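Local atomic coordinates of blue copper protein (Hyphomicrobium denitrificans, PDB entry 3EF4), a protein that binds a single copper ion and, as a blue copper protein of the pseudoazurin type, probably shuttles electrons in the bacterial periplasm. Residues A43-R47 and E48-E52; P96-L99 and D100-E104. One frame throughout, in Å; residues are numbered along the deposited sequence.

Interaction 1: A43-R47 and E48-E52; sequences AESVR and EVWPE. With PO4 (phosphate ion), chain G.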
ATOM      1  N   ALA A  43       2.058  -4.113  -7.626  1.00 10.18           N
ATOM      2  CA  ALA A  43       1.484  -3.089  -6.741  1.00  9.27           C
ATOM      3  C   ALA A  43       0.651  -2.170  -7.605  1.00  8.97           C
ATOM      4  O   ALA A  43       1.089  -1.681  -8.641  1.00 10.07           O
ATOM      5  CB  ALA A  43       2.541  -2.306  -6.009  1.00 10.29           C
ATOM      6  N   GLU A  44      -0.583  -1.948  -7.199  1.00  8.79           N
ATOM      7  CA  GLU A  44      -1.507  -1.056  -7.912  1.00  9.27           C
ATOM      8  C   GLU A  44      -2.470  -0.422  -6.936  1.00  7.93           C
ATOM      9  O   GLU A  44      -2.840  -0.998  -5.896  1.00  8.66           O
ATOM     10  CB  GLU A  44      -2.238  -1.809  -9.017  1.00 10.01           C
ATOM     11  CG  GLU A  44      -3.188  -2.896  -8.533  1.00 10.99           C
ATOM     12  CD  GLU A  44      -3.826  -3.565  -9.709  1.00 12.91           C
ATOM     13  OE1 GLU A  44      -3.152  -4.266 -10.454  1.00 14.03           O
ATOM     14  OE2 GLU A  44      -5.017  -3.371  -9.982  1.00 26.29           O
ATOM     15  N   SER A  45      -2.962   0.751  -7.275  1.00  8.45           N
ATOM     16  CA  SER A  45      -3.947   1.423  -6.472  1.00  8.15           C
ATOM     17  C   SER A  45      -5.192   0.601  -6.232  1.00  8.64           C
ATOM     18  O   SER A  45      -5.669  -0.056  -7.161  1.00  9.42           O
ATOM     19  CB  SER A  45      -4.377   2.714  -7.197  1.00  9.00           C
ATOM     20  OG  SER A  45      -3.299   3.579  -7.424  1.00  9.66           O
ATOM     21  N   VAL A  46      -5.736   0.667  -5.034  1.00  8.25           N
ATOM     22  CA  VAL A  46      -7.100   0.212  -4.794  1.00  9.10           C
ATOM     23  C   VAL A  46      -7.982   1.386  -5.192  1.00  9.48           C
ATOM     24  O   VAL A  46      -8.165   2.331  -4.450  1.00  9.78           O
ATOM     25  CB  VAL A  46      -7.286  -0.229  -3.354  1.00  8.86           C
ATOM     26  CG1 VAL A  46      -8.719  -0.629  -3.079  1.00 11.20           C
ATOM     27  CG2 VAL A  46      -6.405  -1.444  -3.061  1.00 10.10           C
ATOM     28  N   ARG A  47      -8.490   1.330  -6.424  1.00 10.78           N
ATOM     29  CA  ARG A  47      -9.107   2.536  -6.972  1.00 12.00           C
ATOM     30  C   ARG A  47     -10.363   2.959  -6.251  1.00 12.01           C
ATOM     31  O   ARG A  47     -10.698   4.149  -6.297  1.00 13.87           O
ATOM     32  CB  ARG A  47      -9.357   2.389  -8.470  1.00 14.57           C
ATOM     33  CG  ARG A  47      -8.006   2.354  -9.155  1.00 19.95           C
ATOM     34  CD  ARG A  47      -7.887   2.833 -10.472  1.00 20.96           C
ATOM     35  NE  ARG A  47      -8.410   4.174 -10.697  1.00 18.42           N
ATOM     36  CZ  ARG A  47      -8.767   4.617 -11.893  1.00 19.83           C
ATOM     37  NH1 ARG A  47      -8.653   3.881 -12.967  1.00 26.31           N
ATOM     38  NH2 ARG A  47      -9.232   5.852 -11.970  1.00 24.51           N
ATOM     39  N   GLU A  48     -10.991   2.006  -5.580  1.00 12.22           N
ATOM     40  CA  GLU A  48     -12.226   2.345  -4.885  1.00 13.31           C
ATOM     41  C   GLU A  48     -11.980   3.206  -3.669  1.00 12.39           C
ATOM     42  O   GLU A  48     -12.929   3.782  -3.149  1.00 14.51           O
ATOM     43  CB  GLU A  48     -12.991   1.047  -4.569  1.00 17.35           C
ATOM     44  CG  GLU A  48     -13.329   0.243  -5.820  1.00 20.95           C
ATOM     45  CD  GLU A  48     -12.202  -0.553  -6.476  1.00 22.47           C
ATOM     46  OE1 GLU A  48     -11.029  -0.775  -5.983  1.00 18.96           O
ATOM     47  OE2 GLU A  48     -12.510  -0.928  -7.630  1.00 30.89           O
ATOM     48  N   VAL A  49     -10.717   3.277  -3.222  1.00 11.28           N
ATOM     49  CA  VAL A  49     -10.384   4.115  -2.048  1.00 12.09           C
ATOM     50  C   VAL A  49      -9.260   5.115  -2.353  1.00 11.15           C
ATOM     51  O   VAL A  49      -8.933   5.947  -1.482  1.00 11.87           O
ATOM     52  CB  VAL A  49     -10.105   3.206  -0.819  1.00 12.46           C
ATOM     53  CG1 VAL A  49      -8.756   2.525  -0.952  1.00 13.04           C
ATOM     54  CG2 VAL A  49     -10.212   3.885   0.521  1.00 19.90           C
ATOM     55  N   TRP A  50      -8.681   5.073  -3.534  1.00 11.99           N
ATOM     56  CA  TRP A  50      -7.586   5.993  -3.900  1.00 11.23           C
ATOM     57  C   TRP A  50      -8.043   7.430  -3.898  1.00 11.56           C
ATOM     58  O   TRP A  50      -9.182   7.643  -4.332  1.00 15.50           O
ATOM     59  CB  TRP A  50      -7.080   5.599  -5.249  1.00 11.78           C
ATOM     60  CG  TRP A  50      -5.804   6.170  -5.716  1.00 10.01           C
ATOM     61  CD1 TRP A  50      -5.623   7.198  -6.595  1.00 10.90           C
ATOM     62  CD2 TRP A  50      -4.489   5.763  -5.332  1.00  9.27           C
ATOM     63  NE1 TRP A  50      -4.303   7.437  -6.776  1.00 10.72           N
ATOM     64  CE2 TRP A  50      -3.574   6.572  -6.023  1.00  9.17           C
ATOM     65  CE3 TRP A  50      -3.989   4.754  -4.458  1.00  9.32           C
ATOM     66  CZ2 TRP A  50      -2.205   6.439  -5.896  1.00  9.88           C
ATOM     67  CZ3 TRP A  50      -2.636   4.641  -4.354  1.00 10.02           C
ATOM     68  CH2 TRP A  50      -1.755   5.453  -5.050  1.00 10.23           C
ATOM     69  N   PRO A  51      -7.229   8.362  -3.436  1.00 12.51           N
ATOM     70  CA  PRO A  51      -7.661   9.752  -3.341  1.00 15.63           C
ATOM     71  C   PRO A  51      -8.104  10.306  -4.682  1.00 17.36           C
ATOM     72  O   PRO A  51      -7.528  10.081  -5.780  1.00 15.24           O
ATOM     73  CB  PRO A  51      -6.450  10.467  -2.764  1.00 16.55           C
ATOM     74  CG  PRO A  51      -5.746   9.439  -1.957  1.00 15.34           C
ATOM     75  CD  PRO A  51      -5.893   8.240  -2.842  1.00 12.13           C
ATOM     76  N   GLU A  52      -9.138  11.131  -4.515  1.00 22.32           N
ATOM     77  CA  GLU A  52      -9.807  11.737  -5.620  1.00 24.47           C
ATOM     78  C   GLU A  52      -8.821  12.521  -6.426  1.00 24.43           C
ATOM     79  O   GLU A  52      -8.051  13.343  -5.850  1.00 24.56           O
ATOM     80  CB  GLU A  52     -10.958  12.640  -5.102  1.00 28.46           C
ATOM     81  CG  GLU A  52     -12.066  12.668  -6.195  1.00 30.45           C
ATOM     82  CD  GLU A  52     -11.764  13.809  -7.165  1.00 29.02           C
ATOM     83  OE1 GLU A  52     -12.282  13.839  -8.269  1.00 34.09           O
ATOM     84  OE2 GLU A  52     -10.917  14.650  -6.722  1.00 34.83           O
TER
HETATM   85  P   PO4 G 404     -10.387  11.095  -0.846  1.00 23.17           P
HETATM   86  O1  PO4 G 404     -10.816  12.497  -0.286  1.00 35.31           O
HETATM   87  O2  PO4 G 404     -11.218   9.956  -0.075  1.00 37.70           O
HETATM   88  O3  PO4 G 404     -10.716  10.998  -2.377  1.00 31.01           O
HETATM   89  O4  PO4 G 404      -8.869  10.844  -0.563  1.00 29.01           O
HETATM   90  O   HOH W   1     -11.488   6.593  -4.844  1.00 19.72           O

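Interaction 2: P96-L99 and D100-E104; sequences PVNL and DQIKE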
ATOM      1  N   PRO A  96      -2.989  12.756   7.427  1.00 15.08           N
ATOM      2  CA  PRO A  96      -3.927  11.710   6.980  1.00 14.20           C
ATOM      3  C   PRO A  96      -5.341  12.235   6.775  1.00 14.46           C
ATOM      4  O   PRO A  96      -6.270  11.840   7.480  1.00 14.21           O
ATOM      5  CB  PRO A  96      -3.900  10.705   8.131  1.00 15.27           C
ATOM      6  CG  PRO A  96      -3.628  11.550   9.345  1.00 16.62           C
ATOM      7  CD  PRO A  96      -2.698  12.643   8.859  1.00 17.37           C
ATOM      8  N   VAL A  97      -5.501  13.108   5.794  1.00 13.85           N
ATOM      9  CA  VAL A  97      -6.700  13.920   5.698  1.00 16.41           C
ATOM     10  C   VAL A  97      -7.939  13.104   5.395  1.00 16.25           C
ATOM     11  O   VAL A  97      -9.073  13.463   5.759  1.00 18.05           O
ATOM     12  CB  VAL A  97      -6.508  15.038   4.660  1.00 17.81           C
ATOM     13  CG1 VAL A  97      -5.368  15.924   5.116  1.00 23.41           C
ATOM     14  CG2 VAL A  97      -6.281  14.505   3.270  1.00 22.14           C
ATOM     15  N   ASN A  98      -7.725  11.949   4.731  1.00 14.58           N
ATOM     16  CA  ASN A  98      -8.840  11.092   4.327  1.00 14.14           C
ATOM     17  C   ASN A  98      -8.951   9.828   5.189  1.00 13.41           C
ATOM     18  O   ASN A  98      -9.501   8.807   4.780  1.00 14.21           O
ATOM     19  CB  ASN A  98      -8.747  10.722   2.863  1.00 13.96           C
ATOM     20  CG  ASN A  98      -7.485   9.961   2.550  1.00 12.14           C
ATOM     21  OD1 ASN A  98      -6.460  10.144   3.222  1.00 13.33           O
ATOM     22  ND2 ASN A  98      -7.482   9.080   1.569  1.00 14.86           N
ATOM     23  N   LEU A  99      -8.484   9.901   6.443  1.00 12.96           N
ATOM     24  CA  LEU A  99      -8.600   8.762   7.353  1.00 12.99           C
ATOM     25  C   LEU A  99     -10.025   8.232   7.491  1.00 13.84           C
ATOM     26  O   LEU A  99     -10.192   6.998   7.503  1.00 13.86           O
ATOM     27  CB  LEU A  99      -8.014   9.154   8.712  1.00 12.82           C
ATOM     28  CG  LEU A  99      -8.026   8.031   9.769  1.00 13.25           C
ATOM     29  CD1 LEU A  99      -7.239   6.790   9.332  1.00 13.36           C
ATOM     30  CD2 LEU A  99      -7.419   8.589  11.074  1.00 17.27           C
ATOM     31  N   ASP A 100     -11.012   9.105   7.588  1.00 14.65           N
ATOM     32  CA  ASP A 100     -12.391   8.628   7.778  1.00 17.22           C
ATOM     33  C   ASP A 100     -12.768   7.734   6.600  1.00 15.96           C
ATOM     34  O   ASP A 100     -13.382   6.691   6.776  1.00 17.98           O
ATOM     35  CB  ASP A 100     -13.367   9.791   7.902  1.00 20.51           C
ATOM     36  CG  ASP A 100     -13.274  10.693   9.087  1.00 26.21           C
ATOM     37  OD1 ASP A 100     -13.768  11.854   9.077  1.00 34.10           O
ATOM     38  OD2 ASP A 100     -12.729  10.273  10.127  1.00 33.22           O
ATOM     39  N   GLN A 101     -12.424   8.178   5.389  1.00 15.32           N
ATOM     40  CA  GLN A 101     -12.751   7.405   4.188  1.00 16.69           C
ATOM     41  C   GLN A 101     -11.995   6.086   4.137  1.00 15.16           C
ATOM     42  O   GLN A 101     -12.596   5.086   3.746  1.00 15.75           O
ATOM     43  CB  GLN A 101     -12.508   8.286   2.971  1.00 19.06           C
ATOM     44  CG  GLN A 101     -13.468   9.464   2.871  1.00 18.51           C
ATOM     45  CD  GLN A 101     -13.353  10.575   3.863  1.00 17.56           C
ATOM     46  OE1 GLN A 101     -12.258  10.968   4.237  1.00 18.32           O
ATOM     47  NE2 GLN A 101     -14.560  11.034   4.315  1.00 21.15           N
ATOM     48  N   ILE A 102     -10.730   6.014   4.533  1.00 13.44           N
ATOM     49  CA  ILE A 102     -10.004   4.730   4.562  1.00 13.02           C
ATOM     50  C   ILE A 102     -10.659   3.788   5.570  1.00 13.13           C
ATOM     51  O   ILE A 102     -10.801   2.591   5.302  1.00 13.43           O
ATOM     52  CB  ILE A 102      -8.540   4.976   4.917  1.00 15.58           C
ATOM     53  CG1 ILE A 102      -7.792   5.890   3.977  1.00 17.96           C
ATOM     54  CG2 ILE A 102      -7.810   3.676   5.121  1.00 18.47           C
ATOM     55  CD1 ILE A 102      -7.567   5.563   2.567  1.00 24.95           C
ATOM     56  N   LYS A 103     -11.097   4.291   6.733  1.00 13.06           N
ATOM     57  CA  LYS A 103     -11.760   3.438   7.716  1.00 13.33           C
ATOM     58  C   LYS A 103     -13.128   2.975   7.219  1.00 15.26           C
ATOM     59  O   LYS A 103     -13.501   1.858   7.611  1.00 16.95           O
ATOM     60  CB  LYS A 103     -11.939   4.178   9.016  1.00 13.22           C
ATOM     61  CG  LYS A 103     -10.626   4.448   9.727  1.00 15.28           C
ATOM     62  CD  LYS A 103     -10.948   5.053  11.081  1.00 21.68           C
ATOM     63  CE  LYS A 103      -9.791   4.909  12.055  1.00 27.46           C
ATOM     64  NZ  LYS A 103     -10.172   5.492  13.379  1.00 33.64           N
ATOM     65  N   GLU A 104     -13.811   3.745   6.374  1.00 15.04           N
ATOM     66  CA  GLU A 104     -15.147   3.406   5.832  1.00 15.92           C
ATOM     67  C   GLU A 104     -15.034   2.342   4.760  1.00 16.30           C
ATOM     68  O   GLU A 104     -16.007   1.682   4.419  1.00 21.72           O
ATOM     69  CB  GLU A 104     -15.888   4.624   5.253  1.00 17.98           C
ATOM     70  CG  GLU A 104     -16.654   5.490   6.232  1.00 25.66           C
ATOM     71  CD  GLU A 104     -17.193   6.775   5.608  1.00 29.94           C
ATOM     72  OE1 GLU A 104     -18.459   6.896   5.584  1.00 29.34           O
ATOM     73  OE2 GLU A 104     -16.341   7.630   5.159  1.00 23.01           O
TER
HETATM   74  O   HOH W   2     -10.731  12.047   7.741  1.00 22.46           O

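Interaction 1: A43-R47 and E48-E52
Ser-45 lies over the indole of Trp-50, with its hydroxyl above the middle of the ring: OG stands 3.0 Å from the ring plane. CB comes in over the same face, a CH-pi contact 3.7 Å from the centroid of the six-membered ring. A serine suits this place, being small enough to sit close over the indole face while its OG is hydrogen-bonded to the backbone N of Val-57. The opposite face of the ring carries CD of Pro-51, offset toward the rim. With CG anti to the backbone N (chi1 -167°), Trp-50 turns its ring back over the serine; Tyr-75 and Phe-67 also pack against the ring edge-to-face. Replacing Trp-50 by an alanine is likely to leave a gap between Ser-45 and Pro-51 and take from Tyr-75 and Phe-67 the ring they pack on.

Between Ser-45 and Trp-50 the chain doubles back. The carbonyl O of Val-46 takes the N-H of Val-49 at 3.0 Å, the donor lying well above the carbonyl plane, and a weak, bent bond from Trp-50 N. A water bridges the turn, donating to Arg-47 O and, at 2.6 Å, to Trp-50 O. The beta-branched side chains of Val-46 and Val-49 meet through CG1 and CG1 at 3.8 Å. Arg-47 and Glu-48 are both exposed, but Glu-48 bends at chi2 (76°) and folds its carboxylate back, crossing Val-46 at about a right angle with OE1 3.7 Å from Val-46 CG1. Strand 44-45 thus leads into a tight turn that returns a buried tryptophan to Tyr-75 and Phe-67 in a cupredoxin beta sandwich.

Interaction 2: P96-L99 and D100-E104
A type I turn from Pro-96 to Leu-99 runs straight into the first turn of helix 99-104, where Asn-98 O accepts from Ile-102 N at 3.1 Å and Leu-99 O from Lys-103 N at 3.0 Å, both donors nearly in line with the carbonyl bonds. Asn-98 holds the N-cap position, yet its side chain makes no capping bond. Its chi1 of 61° sets the amide between the backbone N and the carbonyl carbon, and OD1 accepts from the backbone N of Leu-74 in strand 73-78. The amide also lies beside Ile-102, whose CD1 is 3.7 Å from ND2. Gln-101 bends at chi2, bringing OE1 within 3.4 Å of Asn-98 CA. Leu-99 CD1 rests on the aliphatic part of Lys-103, 4.1 Å from CG, and both side chains also touch Ile-119 of helix 109-119. Ile-102 is buried against Leu-74 and Val-76, and Leu-99 packs on Leu-74 too, while the long, exposed lysine can pack its methylenes and still carry a charge. A water accepts from Asp-100 N and donates to Val-97 O, occupying a first-turn amide. Main-chain bonds and water therefore hold the helix start together, leaving the asparagine amide available to tie it to the sheet.

In the fold
Interaction 1 comes first along the chain, leaving edge strand 44-45 for the loop before strand 65-68; interaction 2 follows strand 88-93 and opens helix 99-104. Their centres are 13 Å apart, and they meet where Val-49 CG2 packs on Ile-102 CD1 at 3.7 Å and Pro-51 CG approaches Asn-98 ND2. Strand 73-78 is their shared neighbour: Val-76 touches both Val-49 and Ile-102, while Leu-74 supports the helix start. Interaction 2 lies away from the metal site, and in interaction 1 the side chain of Val-46 is about 12 Å from the copper. The packing thus ties the loop after strand 44-45 and the C-terminal helical region to one strand of the sheet, at a distance from the copper.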